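Local structure of putative methyltransferase (Porphyromonas gingivalis, 3LL7) at residues 96-101 with 157-162; 118-123 with 145-150; 165-170 with 200-205. The protein is a putative methyltransferase that probably transfers a methyl group from S-adenosylmethionine to a substrate not yet identified. All blocks are in the same frame, centred on the assembly; numbering follows the deposited sequence.

In the fold
From the N terminus, strand 96-99 comes first and opens the loop that interaction 1 closes when helix 156-162 folds back onto it. Within that loop, strands 117-122 and 144-149 pair as interaction 2, joined through helix 125-138, so the second contact sits inside the first. Interaction 3 starts only after interaction 1 has closed: strand 166-173 follows helix 156-162 and pairs with strand 204-209 once the chain has passed through helix 191-198. All three meet one sheet, whose core runs in the order 144-149, 117-122, 96-99, 166-173, 204-209, 236-244, 225-233, the arrangement of a class I methyltransferase. Strand 96-99 lies between strands 117-122 and 166-173, hydrogen-bonded to both, joining interactions 2 and 3.

Interaction 1 of 3, residues 96-101 with 157-162; sequences KVVDLT and PLIKTF
The ammonium of Lys-96 reaches over to the end of helix 156-162, where NZ donates weak hydrogen bonds to two carbonyls, Phe-162 O at 3.5 Å and His-163 O. This helix belongs to the crossover between strands 144-149 and 166-173 of the Rossmann-like methyltransferase sheet, and it packs against strand 96-99 running nearly antiparallel to it, at 160°. On its way to the carbonyls the lysine chain lies against the Phe-162 ring. CB sits 3.6 Å from CZ of Phe-162, and CD lies over one ring face, 4.1 Å from the centroid. The chain then bends at chi3 (-78°), which turns CE and NZ toward the helix end; NZ is too far from the ring for more than a weak cation-pi attraction. The ring reaches the sheet because CG of Phe-162 is anti to its backbone N (chi1 -169°). Its edge meets Val-97 O and the CG2 branch of Val-98, which lies 3.7 Å from Phe-162 CD2. One turn earlier in the helix, Ile-159 faces the end of the strand: its CG1 lies 4.3 Å from Val-98 CG1, and its CD1 meets Leu-100 CD2 at 3.8 Å.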
ATOM      1  N   LYS A  96       0.662 -15.449  18.940  1.00  8.84           N
ATOM      2  CA  LYS A  96      -0.627 -15.923  18.437  1.00  9.08           C
ATOM      3  C   LYS A  96      -1.325 -14.797  17.679  1.00  8.27           C
ATOM      4  O   LYS A  96      -1.328 -13.651  18.137  1.00  9.03           O
ATOM      5  CB  LYS A  96      -1.550 -16.337  19.597  1.00  9.79           C
ATOM      6  CG  LYS A  96      -1.105 -17.543  20.428  1.00 11.79           C
ATOM      7  CD  LYS A  96      -1.987 -17.719  21.672  1.00 15.39           C
ATOM      8  CE  LYS A  96      -1.627 -16.732  22.782  1.00 17.66           C
ATOM      9  NZ  LYS A  96      -2.181 -17.122  24.129  1.00 20.64           N
ATOM     10  N   VAL A  97      -1.924 -15.118  16.530  1.00  7.89           N
ATOM     11  CA  VAL A  97      -2.671 -14.133  15.737  1.00  8.38           C
ATOM     12  C   VAL A  97      -4.054 -14.630  15.283  1.00  8.20           C
ATOM     13  O   VAL A  97      -4.258 -15.808  15.058  1.00  7.31           O
ATOM     14  CB  VAL A  97      -1.859 -13.649  14.482  1.00  8.55           C
ATOM     15  CG1 VAL A  97      -0.592 -12.878  14.911  1.00  8.89           C
ATOM     16  CG2 VAL A  97      -1.506 -14.824  13.585  1.00 10.07           C
ATOM     17  N   VAL A  98      -5.002 -13.713  15.166  1.00  8.60           N
ATOM     18  CA  VAL A  98      -6.277 -13.999  14.525  1.00  8.88           C
ATOM     19  C   VAL A  98      -6.413 -13.011  13.365  1.00  9.03           C
ATOM     20  O   VAL A  98      -6.220 -11.819  13.560  1.00  8.54           O
ATOM     21  CB  VAL A  98      -7.474 -13.831  15.508  1.00  9.40           C
ATOM     22  CG1 VAL A  98      -8.828 -14.014  14.797  1.00 10.30           C
ATOM     23  CG2 VAL A  98      -7.369 -14.830  16.653  1.00  8.43           C
ATOM     24  N   ASP A  99      -6.727 -13.517  12.174  1.00  8.20           N
ATOM     25  CA  ASP A  99      -7.077 -12.686  11.023  1.00  9.11           C
ATOM     26  C   ASP A  99      -8.584 -12.801  10.767  1.00  8.44           C
ATOM     27  O   ASP A  99      -9.062 -13.858  10.346  1.00  8.68           O
ATOM     28  CB  ASP A  99      -6.282 -13.178   9.811  1.00  8.37           C
ATOM     29  CG  ASP A  99      -6.527 -12.364   8.557  1.00 12.14           C
ATOM     30  OD1 ASP A  99      -7.517 -11.609   8.453  1.00 11.28           O
ATOM     31  OD2 ASP A  99      -5.680 -12.487   7.649  1.00 18.31           O
ATOM     32  N   LEU A 100      -9.308 -11.710  11.013  1.00  8.26           N
ATOM     33  CA  LEU A 100     -10.773 -11.687  11.027  1.00  9.08           C
ATOM     34  C   LEU A 100     -11.407 -11.647   9.657  1.00 10.14           C
ATOM     35  O   LEU A 100     -12.608 -11.971   9.515  1.00 10.16           O
ATOM     36  CB  LEU A 100     -11.284 -10.476  11.802  1.00  8.54           C
ATOM     37  CG  LEU A 100     -10.943 -10.336  13.287  1.00  9.46           C
ATOM     38  CD1 LEU A 100     -11.610  -9.066  13.804  1.00  9.36           C
ATOM     39  CD2 LEU A 100     -11.364 -11.544  14.139  1.00 10.34           C
ATOM     40  N   THR A 101     -10.663 -11.178   8.666  0.50  9.66           N
ATOM     41  CA  THR A 101     -11.268 -10.820   7.397  0.50 10.40           C
ATOM     42  C   THR A 101     -10.789 -11.723   6.268  0.50 10.47           C
ATOM     43  O   THR A 101     -11.333 -11.684   5.160  0.50 11.64           O
ATOM     44  CB  THR A 101     -11.031  -9.328   7.065  0.50 10.32           C
ATOM     45  OG1 THR A 101      -9.700  -8.949   7.455  0.50 10.14           O
ATOM     46  CG2 THR A 101     -12.042  -8.454   7.817  0.50  9.71           C
ATOM     47  N   PRO A 157     -16.600 -16.325  21.083  1.00 10.26           N
ATOM     48  CA  PRO A 157     -16.078 -17.117  22.201  1.00 10.37           C
ATOM     49  C   PRO A 157     -14.736 -17.818  21.920  1.00  9.65           C
ATOM     50  O   PRO A 157     -13.855 -17.787  22.787  1.00 10.22           O
ATOM     51  CB  PRO A 157     -17.198 -18.163  22.462  1.00 10.08           C
ATOM     52  CG  PRO A 157     -18.446 -17.469  22.012  1.00 10.53           C
ATOM     53  CD  PRO A 157     -17.986 -16.712  20.751  1.00 10.57           C
ATOM     54  N   LEU A 158     -14.577 -18.420  20.744  1.00  9.30           N
ATOM     55  CA  LEU A 158     -13.304 -19.070  20.381  1.00 10.11           C
ATOM     56  C   LEU A 158     -12.149 -18.060  20.321  1.00 10.09           C
ATOM     57  O   LEU A 158     -11.045 -18.319  20.822  1.00 10.09           O
ATOM     58  CB  LEU A 158     -13.414 -19.800  19.044  1.00 10.54           C
ATOM     59  CG  LEU A 158     -12.164 -20.489  18.480  1.00 12.68           C
ATOM     60  CD1 LEU A 158     -11.969 -21.903  19.058  1.00 13.16           C
ATOM     61  CD2 LEU A 158     -12.276 -20.571  16.992  1.00 14.04           C
ATOM     62  N   ILE A 159     -12.405 -16.918  19.703  1.00  9.96           N
ATOM     63  CA  ILE A 159     -11.375 -15.854  19.652  1.00 10.04           C
ATOM     64  C   ILE A 159     -10.961 -15.381  21.070  1.00 11.03           C
ATOM     65  O   ILE A 159      -9.773 -15.258  21.371  1.00 11.45           O
ATOM     66  CB  ILE A 159     -11.830 -14.663  18.805  1.00  9.89           C
ATOM     67  CG1 ILE A 159     -12.059 -15.084  17.349  1.00  9.80           C
ATOM     68  CG2 ILE A 159     -10.780 -13.534  18.864  1.00  8.74           C
ATOM     69  CD1 ILE A 159     -12.902 -14.102  16.554  1.00  8.95           C
ATOM     70  N   LYS A 160     -11.945 -15.132  21.931  1.00 11.38           N
ATOM     71  CA  LYS A 160     -11.681 -14.669  23.307  1.00 12.67           C
ATOM     72  C   LYS A 160     -10.913 -15.687  24.138  1.00 12.78           C
ATOM     73  O   LYS A 160     -10.006 -15.316  24.878  1.00 12.95           O
ATOM     74  CB  LYS A 160     -12.968 -14.244  24.019  1.00 12.34           C
ATOM     75  CG  LYS A 160     -13.634 -13.068  23.341  1.00 13.21           C
ATOM     76  CD  LYS A 160     -14.963 -12.723  23.978  1.00 14.07           C
ATOM     77  CE  LYS A 160     -15.665 -11.676  23.134  1.00 13.66           C
ATOM     78  NZ  LYS A 160     -16.905 -11.199  23.786  1.00 13.63           N
ATOM     79  N   THR A 161     -11.274 -16.961  23.995  1.00 13.54           N
ATOM     80  CA  THR A 161     -10.563 -18.055  24.651  1.00 14.35           C
ATOM     81  C   THR A 161      -9.119 -18.181  24.169  1.00 14.41           C
ATOM     82  O   THR A 161      -8.201 -18.365  24.982  1.00 14.35           O
ATOM     83  CB  THR A 161     -11.321 -19.393  24.471  1.00 14.83           C
ATOM     84  OG1 THR A 161     -12.629 -19.248  25.038  1.00 15.18           O
ATOM     85  CG2 THR A 161     -10.583 -20.547  25.158  1.00 14.70           C
ATOM     86  N   PHE A 162      -8.924 -18.042  22.854  1.00 14.01           N
ATOM     87  CA  PHE A 162      -7.597 -18.078  22.251  1.00 13.83           C
ATOM     88  C   PHE A 162      -6.698 -17.000  22.842  1.00 13.97           C
ATOM     89  O   PHE A 162      -5.510 -17.238  23.068  1.00 14.44           O
ATOM     90  CB  PHE A 162      -7.703 -17.895  20.728  1.00 13.20           C
ATOM     91  CG  PHE A 162      -6.426 -18.175  19.976  1.00 12.64           C
ATOM     92  CD1 PHE A 162      -5.687 -19.333  20.217  1.00 14.15           C
ATOM     93  CD2 PHE A 162      -5.989 -17.294  18.985  1.00 10.85           C
ATOM     94  CE1 PHE A 162      -4.515 -19.600  19.497  1.00 14.33           C
ATOM     95  CE2 PHE A 162      -4.828 -17.556  18.255  1.00 11.07           C
ATOM     96  CZ  PHE A 162      -4.083 -18.702  18.515  1.00 13.48           C
TER

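Interaction 2 of 3, residues 118-123 with 145-150; sequences GIYIER and VNILTG
Gly-118 O accepts Asn-146 N at 3.0 Å, continuing a parallel ladder already begun by the backbone bond of Gly-118 with Asp-144, in a beta-alpha-beta unit whose strands are connected by helix 125-138. Next, Ile-119 presents CG2 to Leu-148 CD1 at 3.7 Å, on the sheet face packed by helix 156-162. Tyr-120 is bonded through both backbone groups: its N donates almost straight to Asn-146 O (2.9 Å, 172°), and its O receives Leu-148 N at 2.8 Å. Its ring goes to the other face, where CD2 touches Ile-147 CG2 at 3.5 Å, while the hydroxyl bonds to Gly-103 O. Ile-121 returns to the leucine face: CG1 lies alongside Leu-148 CD1, and CG2, anti to the backbone N, comes 3.4 Å from Gly-150 O. Glu-122 continues the ladder, N donating to Leu-148 O and O accepting from Gly-150 N at 2.8 Å, with that donor well above the carbonyl plane. Its carboxylate leads away from strand 144-149, with OE2 taking Asn-124 N, and a bound ethanediol lies about 5 Å from the side chain. An acidic residue at the end of this strand often holds the cofactor ribose in class I methyltransferases, and Glu-122 is consistent with that role. At Arg-123 the strand has ended, and NE forms a salt bridge with Asp-151. The pairing thus rests on backbone bonds and apolar packing, while the charged ends of Glu-122 and Arg-123 find partners outside the two segments.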
ATOM      1  N   GLY A 118      -2.044 -19.389  14.585  1.00 11.27           N
ATOM      2  CA  GLY A 118      -2.987 -18.445  13.998  1.00 10.25           C
ATOM      3  C   GLY A 118      -4.357 -19.018  13.706  1.00 10.37           C
ATOM      4  O   GLY A 118      -4.514 -20.226  13.463  1.00 10.48           O
ATOM      5  N   ILE A 119      -5.356 -18.152  13.772  1.00  9.36           N
ATOM      6  CA  ILE A 119      -6.704 -18.470  13.302  1.00  8.71           C
ATOM      7  C   ILE A 119      -7.026 -17.526  12.152  1.00  8.53           C
ATOM      8  O   ILE A 119      -6.902 -16.311  12.277  1.00  7.47           O
ATOM      9  CB  ILE A 119      -7.769 -18.302  14.442  1.00  8.64           C
ATOM     10  CG1 ILE A 119      -7.435 -19.222  15.626  1.00  9.31           C
ATOM     11  CG2 ILE A 119      -9.191 -18.552  13.900  1.00  8.35           C
ATOM     12  CD1 ILE A 119      -8.403 -19.112  16.844  1.00  9.89           C
ATOM     13  N   TYR A 120      -7.433 -18.105  11.028  1.00  7.92           N
ATOM     14  CA  TYR A 120      -7.803 -17.364   9.846  1.00  7.34           C
ATOM     15  C   TYR A 120      -9.304 -17.553   9.756  1.00  7.30           C
ATOM     16  O   TYR A 120      -9.796 -18.678   9.943  1.00  8.54           O
ATOM     17  CB  TYR A 120      -7.097 -18.010   8.647  1.00  6.68           C
ATOM     18  CG  TYR A 120      -7.728 -17.789   7.283  1.00  7.51           C
ATOM     19  CD1 TYR A 120      -7.106 -16.982   6.346  1.00 10.72           C
ATOM     20  CD2 TYR A 120      -8.908 -18.448   6.908  1.00  9.84           C
ATOM     21  CE1 TYR A 120      -7.657 -16.788   5.061  1.00 10.07           C
ATOM     22  CE2 TYR A 120      -9.467 -18.263   5.629  1.00 10.19           C
ATOM     23  CZ  TYR A 120      -8.820 -17.416   4.714  1.00 10.04           C
ATOM     24  OH  TYR A 120      -9.334 -17.229   3.445  1.00  7.60           O
ATOM     25  N   ILE A 121     -10.031 -16.478   9.496  1.00  6.87           N
ATOM     26  CA  ILE A 121     -11.493 -16.515   9.393  1.00  6.32           C
ATOM     27  C   ILE A 121     -11.912 -15.797   8.122  1.00  6.55           C
ATOM     28  O   ILE A 121     -11.481 -14.663   7.872  1.00  8.13           O
ATOM     29  CB  ILE A 121     -12.185 -15.821  10.629  1.00  6.87           C
ATOM     30  CG1 ILE A 121     -11.693 -16.461  11.937  1.00  6.88           C
ATOM     31  CG2 ILE A 121     -13.712 -15.913  10.480  1.00  5.86           C
ATOM     32  CD1 ILE A 121     -12.267 -15.876  13.255  1.00  5.67           C
ATOM     33  N   GLU A 122     -12.726 -16.443   7.294  1.00  6.70           N
ATOM     34  CA  GLU A 122     -13.167 -15.847   6.035  1.00  7.57           C
ATOM     35  C   GLU A 122     -14.637 -16.137   5.796  1.00  8.98           C
ATOM     36  O   GLU A 122     -15.056 -17.305   5.829  1.00  8.14           O
ATOM     37  CB  GLU A 122     -12.320 -16.405   4.881  1.00  7.94           C
ATOM     38  CG  GLU A 122     -12.915 -16.261   3.479  1.00  8.59           C
ATOM     39  CD  GLU A 122     -13.104 -14.791   3.057  1.00 13.31           C
ATOM     40  OE1 GLU A 122     -12.228 -13.933   3.326  1.00 13.80           O
ATOM     41  OE2 GLU A 122     -14.158 -14.480   2.477  1.00 12.54           O
ATOM     42  N   ARG A 123     -15.416 -15.070   5.587  1.00  9.99           N
ATOM     43  CA  ARG A 123     -16.873 -15.154   5.381  1.00 11.09           C
ATOM     44  C   ARG A 123     -17.289 -16.026   4.221  1.00 10.86           C
ATOM     45  O   ARG A 123     -18.282 -16.746   4.323  1.00 10.63           O
ATOM     46  CB  ARG A 123     -17.480 -13.758   5.165  1.00 12.39           C
ATOM     47  CG  ARG A 123     -17.386 -12.836   6.356  1.00 17.97           C
ATOM     48  CD  ARG A 123     -18.127 -11.500   6.106  1.00 23.36           C
ATOM     49  NE  ARG A 123     -19.557 -11.607   6.412  1.00 28.61           N
ATOM     50  CZ  ARG A 123     -20.530 -11.668   5.501  1.00 30.14           C
ATOM     51  NH1 ARG A 123     -20.242 -11.620   4.202  1.00 31.05           N
ATOM     52  NH2 ARG A 123     -21.796 -11.772   5.893  1.00 30.10           N
ATOM     53  N   VAL A 145      -2.141 -23.718  12.466  1.00 18.07           N
ATOM     54  CA  VAL A 145      -3.245 -22.846  12.016  1.00 16.98           C
ATOM     55  C   VAL A 145      -4.646 -23.481  12.049  1.00 15.48           C
ATOM     56  O   VAL A 145      -4.793 -24.685  11.970  1.00 15.08           O
ATOM     57  CB  VAL A 145      -2.996 -22.216  10.609  1.00 17.14           C
ATOM     58  CG1 VAL A 145      -1.760 -21.324  10.629  1.00 18.51           C
ATOM     59  CG2 VAL A 145      -2.885 -23.287   9.531  1.00 18.47           C
ATOM     60  N   ASN A 146      -5.666 -22.644  12.185  1.00 14.28           N
ATOM     61  CA  ASN A 146      -7.055 -23.076  12.142  1.00 13.07           C
ATOM     62  C   ASN A 146      -7.714 -22.187  11.090  1.00 12.55           C
ATOM     63  O   ASN A 146      -7.683 -20.955  11.193  1.00 12.18           O
ATOM     64  CB  ASN A 146      -7.693 -22.895  13.522  1.00 13.36           C
ATOM     65  CG  ASN A 146      -9.084 -23.522  13.635  1.00 13.87           C
ATOM     66  OD1 ASN A 146      -9.605 -24.095  12.689  1.00 12.85           O
ATOM     67  ND2 ASN A 146      -9.687 -23.399  14.824  1.00 16.99           N
ATOM     68  N   ILE A 147      -8.274 -22.810  10.061  1.00 10.50           N
ATOM     69  CA  ILE A 147      -8.790 -22.074   8.923  1.00  9.79           C
ATOM     70  C   ILE A 147     -10.328 -22.209   8.939  1.00  8.62           C
ATOM     71  O   ILE A 147     -10.877 -23.277   8.676  1.00  6.77           O
ATOM     72  CB  ILE A 147      -8.149 -22.621   7.641  1.00 10.44           C
ATOM     73  CG1 ILE A 147      -6.612 -22.461   7.716  1.00 13.57           C
ATOM     74  CG2 ILE A 147      -8.696 -21.915   6.416  1.00  9.47           C
ATOM     75  CD1 ILE A 147      -5.842 -23.460   6.856  1.00 18.07           C
ATOM     76  N   LEU A 148     -11.012 -21.125   9.294  1.00  7.12           N
ATOM     77  CA  LEU A 148     -12.446 -21.180   9.550  1.00  5.70           C
ATOM     78  C   LEU A 148     -13.285 -20.443   8.518  1.00  5.55           C
ATOM     79  O   LEU A 148     -12.911 -19.384   8.040  1.00  4.74           O
ATOM     80  CB  LEU A 148     -12.751 -20.591  10.937  1.00  5.89           C
ATOM     81  CG  LEU A 148     -12.170 -21.238  12.191  1.00  6.92           C
ATOM     82  CD1 LEU A 148     -12.439 -20.320  13.368  1.00  6.72           C
ATOM     83  CD2 LEU A 148     -12.723 -22.673  12.440  1.00 10.66           C
ATOM     84  N   THR A 149     -14.444 -21.011   8.191  1.00  4.65           N
ATOM     85  CA  THR A 149     -15.383 -20.362   7.293  1.00  5.18           C
ATOM     86  C   THR A 149     -16.460 -19.664   8.109  1.00  6.36           C
ATOM     87  O   THR A 149     -16.997 -20.247   9.056  1.00  6.42           O
ATOM     88  CB  THR A 149     -16.057 -21.391   6.376  1.00  5.66           C
ATOM     89  OG1 THR A 149     -15.054 -22.016   5.565  1.00  6.13           O
ATOM     90  CG2 THR A 149     -17.166 -20.739   5.469  1.00  3.54           C
ATOM     91  N   GLY A 150     -16.787 -18.429   7.718  1.00  7.09           N
ATOM     92  CA  GLY A 150     -17.952 -17.725   8.272  1.00  7.41           C
ATOM     93  C   GLY A 150     -17.621 -16.332   8.756  1.00  8.36           C
ATOM     94  O   GLY A 150     -16.506 -15.865   8.596  1.00  7.55           O
TER

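Interaction 3 of 3, residues 165-170 with 200-205; sequences DYIYVD and PFCSSI
Ile-167 pushes its longer branch against Cys-202: CD1 lies 3.8 Å from Cys-202 CB and about as near to SG, so the tip of the isoleucine rests along the side of the CB-SG bond. The sulfur takes the crowded position between the backbone N and the carbonyl carbon (chi1 65°), which lays it beside this branch. Farther along, Ile-205 fits against the step between Ile-167 and Val-169. Its CG1 meets the shoulder of Ile-167 at CB, 4.1 Å away, while its CG2 settles 3.5 Å from Ile-167 O and also reaches Val-169 CG1. Leu-194 and Leu-198 of helix 191-198 pack on these apolar groups. The segments carry neighbouring parallel strands, 166-173 and the start of 204-209, fourth and fifth in chain order among the seven core strands of the class I methyltransferase sheet. Asp-165 O takes Ser-204 N at 3.1 Å and, more weakly, Ser-203 N; Ile-167 N then donates to Ser-204 O at 3.0 Å. On the other face the small Ser-204 side chain leaves its CB against the Tyr-166 ring, obliquely, 4.2 Å from CD1, and its OG is hydrogen-bonded to NH2 of Arg-243. At the start of the pairing Ser-203 CB presses close to Asp-165 O. A water bridges the two side chains, donating to Asp-165 OD1 at 2.8 Å and bonding Ser-203 OG at 2.7 Å, while Asp-165 OD2 accepts from Lys-96 N.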
ATOM      1  N   ASP A 165      -2.207 -12.581  20.700  1.00 15.16           N
ATOM      2  CA  ASP A 165      -1.350 -11.413  20.901  1.00 15.59           C
ATOM      3  C   ASP A 165      -1.826 -10.323  19.953  1.00 15.51           C
ATOM      4  O   ASP A 165      -1.868  -9.152  20.321  1.00 15.25           O
ATOM      5  CB  ASP A 165       0.109 -11.784  20.647  1.00 15.13           C
ATOM      6  CG  ASP A 165       0.632 -12.789  21.662  1.00 16.37           C
ATOM      7  OD1 ASP A 165       0.898 -12.368  22.799  1.00 18.19           O
ATOM      8  OD2 ASP A 165       0.788 -13.989  21.329  1.00 13.55           O
ATOM      9  N   TYR A 166      -2.227 -10.721  18.747  1.00 15.48           N
ATOM     10  CA  TYR A 166      -2.714  -9.766  17.745  1.00 15.81           C
ATOM     11  C   TYR A 166      -3.976 -10.185  17.012  1.00 15.72           C
ATOM     12  O   TYR A 166      -4.163 -11.359  16.672  1.00 15.40           O
ATOM     13  CB  TYR A 166      -1.635  -9.460  16.716  1.00 16.02           C
ATOM     14  CG  TYR A 166      -0.268  -9.246  17.283  1.00 15.69           C
ATOM     15  CD1 TYR A 166       0.168  -7.969  17.643  1.00 16.95           C
ATOM     16  CD2 TYR A 166       0.609 -10.322  17.450  1.00 15.80           C
ATOM     17  CE1 TYR A 166       1.450  -7.769  18.177  1.00 16.00           C
ATOM     18  CE2 TYR A 166       1.890 -10.129  17.962  1.00 15.08           C
ATOM     19  CZ  TYR A 166       2.298  -8.854  18.323  1.00 16.55           C
ATOM     20  OH  TYR A 166       3.571  -8.681  18.812  1.00 15.49           O
ATOM     21  N   ILE A 167      -4.856  -9.213  16.806  1.00 15.05           N
ATOM     22  CA  ILE A 167      -6.030  -9.387  15.971  1.00 14.70           C
ATOM     23  C   ILE A 167      -5.885  -8.454  14.767  1.00 14.47           C
ATOM     24  O   ILE A 167      -5.763  -7.226  14.922  1.00 15.34           O
ATOM     25  CB  ILE A 167      -7.353  -9.117  16.742  1.00 14.50           C
ATOM     26  CG1 ILE A 167      -7.563 -10.195  17.818  1.00 13.69           C
ATOM     27  CG2 ILE A 167      -8.538  -9.111  15.798  1.00 13.24           C
ATOM     28  CD1 ILE A 167      -8.693  -9.920  18.775  1.00 12.27           C
ATOM     29  N   TYR A 168      -5.890  -9.053  13.582  1.00 13.80           N
ATOM     30  CA  TYR A 168      -5.725  -8.320  12.328  1.00 13.56           C
ATOM     31  C   TYR A 168      -7.063  -8.234  11.577  1.00 13.36           C
ATOM     32  O   TYR A 168      -7.819  -9.216  11.517  1.00 13.50           O
ATOM     33  CB  TYR A 168      -4.646  -9.000  11.479  1.00 13.53           C
ATOM     34  CG  TYR A 168      -4.465  -8.369  10.133  1.00 14.23           C
ATOM     35  CD1 TYR A 168      -3.826  -7.133   9.996  1.00 15.59           C
ATOM     36  CD2 TYR A 168      -4.970  -8.990   8.987  1.00 17.20           C
ATOM     37  CE1 TYR A 168      -3.667  -6.548   8.713  1.00 17.21           C
ATOM     38  CE2 TYR A 168      -4.839  -8.416   7.741  1.00 16.53           C
ATOM     39  CZ  TYR A 168      -4.198  -7.195   7.612  1.00 16.06           C
ATOM     40  OH  TYR A 168      -4.063  -6.647   6.362  1.00 16.79           O
ATOM     41  N   VAL A 169      -7.367  -7.052  11.040  1.00 12.78           N
ATOM     42  CA  VAL A 169      -8.590  -6.840  10.292  1.00 12.56           C
ATOM     43  C   VAL A 169      -8.330  -5.953   9.066  1.00 13.04           C
ATOM     44  O   VAL A 169      -7.626  -4.950   9.143  1.00 12.76           O
ATOM     45  CB  VAL A 169      -9.729  -6.294  11.227  1.00 13.59           C
ATOM     46  CG1 VAL A 169      -9.336  -4.952  11.885  1.00 12.74           C
ATOM     47  CG2 VAL A 169     -11.107  -6.252  10.525  1.00 14.80           C
ATOM     48  N   ASP A 170      -8.916  -6.336   7.944  1.00 12.94           N
ATOM     49  CA  ASP A 170      -8.816  -5.565   6.696  1.00 14.16           C
ATOM     50  C   ASP A 170     -10.244  -5.367   6.189  1.00 13.60           C
ATOM     51  O   ASP A 170     -10.749  -6.184   5.419  1.00 12.74           O
ATOM     52  CB  ASP A 170      -7.921  -6.344   5.700  1.00 14.35           C
ATOM     53  CG  ASP A 170      -7.877  -5.729   4.303  1.00 16.94           C
ATOM     54  OD1 ASP A 170      -8.317  -4.574   4.122  1.00 17.67           O
ATOM     55  OD2 ASP A 170      -7.409  -6.433   3.367  1.00 19.91           O
ATOM     56  N   PRO A 200      -9.927  -6.035  24.926  1.00 16.69           N
ATOM     57  CA  PRO A 200      -9.646  -6.743  26.172  1.00 16.52           C
ATOM     58  C   PRO A 200      -9.104  -8.172  26.028  1.00 17.08           C
ATOM     59  O   PRO A 200      -8.724  -8.773  27.040  1.00 17.34           O
ATOM     60  CB  PRO A 200     -11.019  -6.789  26.860  1.00 17.02           C
ATOM     61  CG  PRO A 200     -11.761  -5.639  26.281  1.00 16.92           C
ATOM     62  CD  PRO A 200     -11.346  -5.617  24.867  1.00 16.25           C
ATOM     63  N   PHE A 201      -9.086  -8.715  24.811  1.00 16.55           N
ATOM     64  CA  PHE A 201      -8.704 -10.118  24.598  1.00 16.73           C
ATOM     65  C   PHE A 201      -7.546 -10.307  23.640  1.00 17.19           C
ATOM     66  O   PHE A 201      -7.329 -11.411  23.130  1.00 17.96           O
ATOM     67  CB  PHE A 201      -9.908 -10.928  24.115  1.00 16.67           C
ATOM     68  CG  PHE A 201     -10.981 -11.051  25.138  1.00 14.89           C
ATOM     69  CD1 PHE A 201     -10.887 -12.014  26.145  1.00 14.47           C
ATOM     70  CD2 PHE A 201     -12.086 -10.203  25.116  1.00 14.27           C
ATOM     71  CE1 PHE A 201     -11.874 -12.136  27.112  1.00 14.49           C
ATOM     72  CE2 PHE A 201     -13.098 -10.326  26.093  1.00 12.63           C
ATOM     73  CZ  PHE A 201     -12.982 -11.292  27.085  1.00 15.33           C
ATOM     74  N   CYS A 202      -6.819  -9.224  23.384  1.00 16.95           N
ATOM     75  CA  CYS A 202      -5.589  -9.274  22.613  1.00 17.14           C
ATOM     76  C   CYS A 202      -4.625  -8.217  23.140  1.00 17.01           C
ATOM     77  O   CYS A 202      -5.019  -7.353  23.946  1.00 18.02           O
ATOM     78  CB  CYS A 202      -5.876  -9.068  21.115  1.00 16.89           C
ATOM     79  SG  CYS A 202      -6.537  -7.438  20.698  1.00 17.36           S
ATOM     80  N   SER A 203      -3.361  -8.301  22.730  1.00 16.33           N
ATOM     81  CA  SER A 203      -2.401  -7.248  23.047  1.00 16.22           C
ATOM     82  C   SER A 203      -2.654  -6.025  22.169  1.00 15.63           C
ATOM     83  O   SER A 203      -2.805  -4.918  22.689  1.00 15.40           O
ATOM     84  CB  SER A 203      -0.954  -7.735  22.910  1.00 16.64           C
ATOM     85  OG  SER A 203      -0.634  -8.674  23.929  1.00 18.44           O
ATOM     86  N   SER A 204      -2.720  -6.235  20.849  1.00 14.43           N
ATOM     87  CA  SER A 204      -3.070  -5.174  19.910  1.00 14.14           C
ATOM     88  C   SER A 204      -4.022  -5.629  18.813  1.00 13.90           C
ATOM     89  O   SER A 204      -4.048  -6.810  18.462  1.00 13.87           O
ATOM     90  CB  SER A 204      -1.814  -4.632  19.228  1.00 14.18           C
ATOM     91  OG  SER A 204      -1.044  -3.863  20.135  1.00 16.18           O
ATOM     92  N   ILE A 205      -4.798  -4.686  18.288  1.00 13.32           N
ATOM     93  CA  ILE A 205      -5.487  -4.871  17.015  1.00 13.09           C
ATOM     94  C   ILE A 205      -4.728  -4.083  15.949  1.00 12.72           C
ATOM     95  O   ILE A 205      -4.388  -2.910  16.176  1.00 12.63           O
ATOM     96  CB  ILE A 205      -6.926  -4.343  17.035  1.00 12.98           C
ATOM     97  CG1 ILE A 205      -7.813  -5.206  17.965  1.00 13.64           C
ATOM     98  CG2 ILE A 205      -7.521  -4.339  15.621  1.00 14.62           C
ATOM     99  CD1 ILE A 205      -9.152  -4.570  18.251  1.00 15.82           C
TER
HETATM  100  O   HOH W   1       1.736  -9.730  23.167  1.00 24.50           O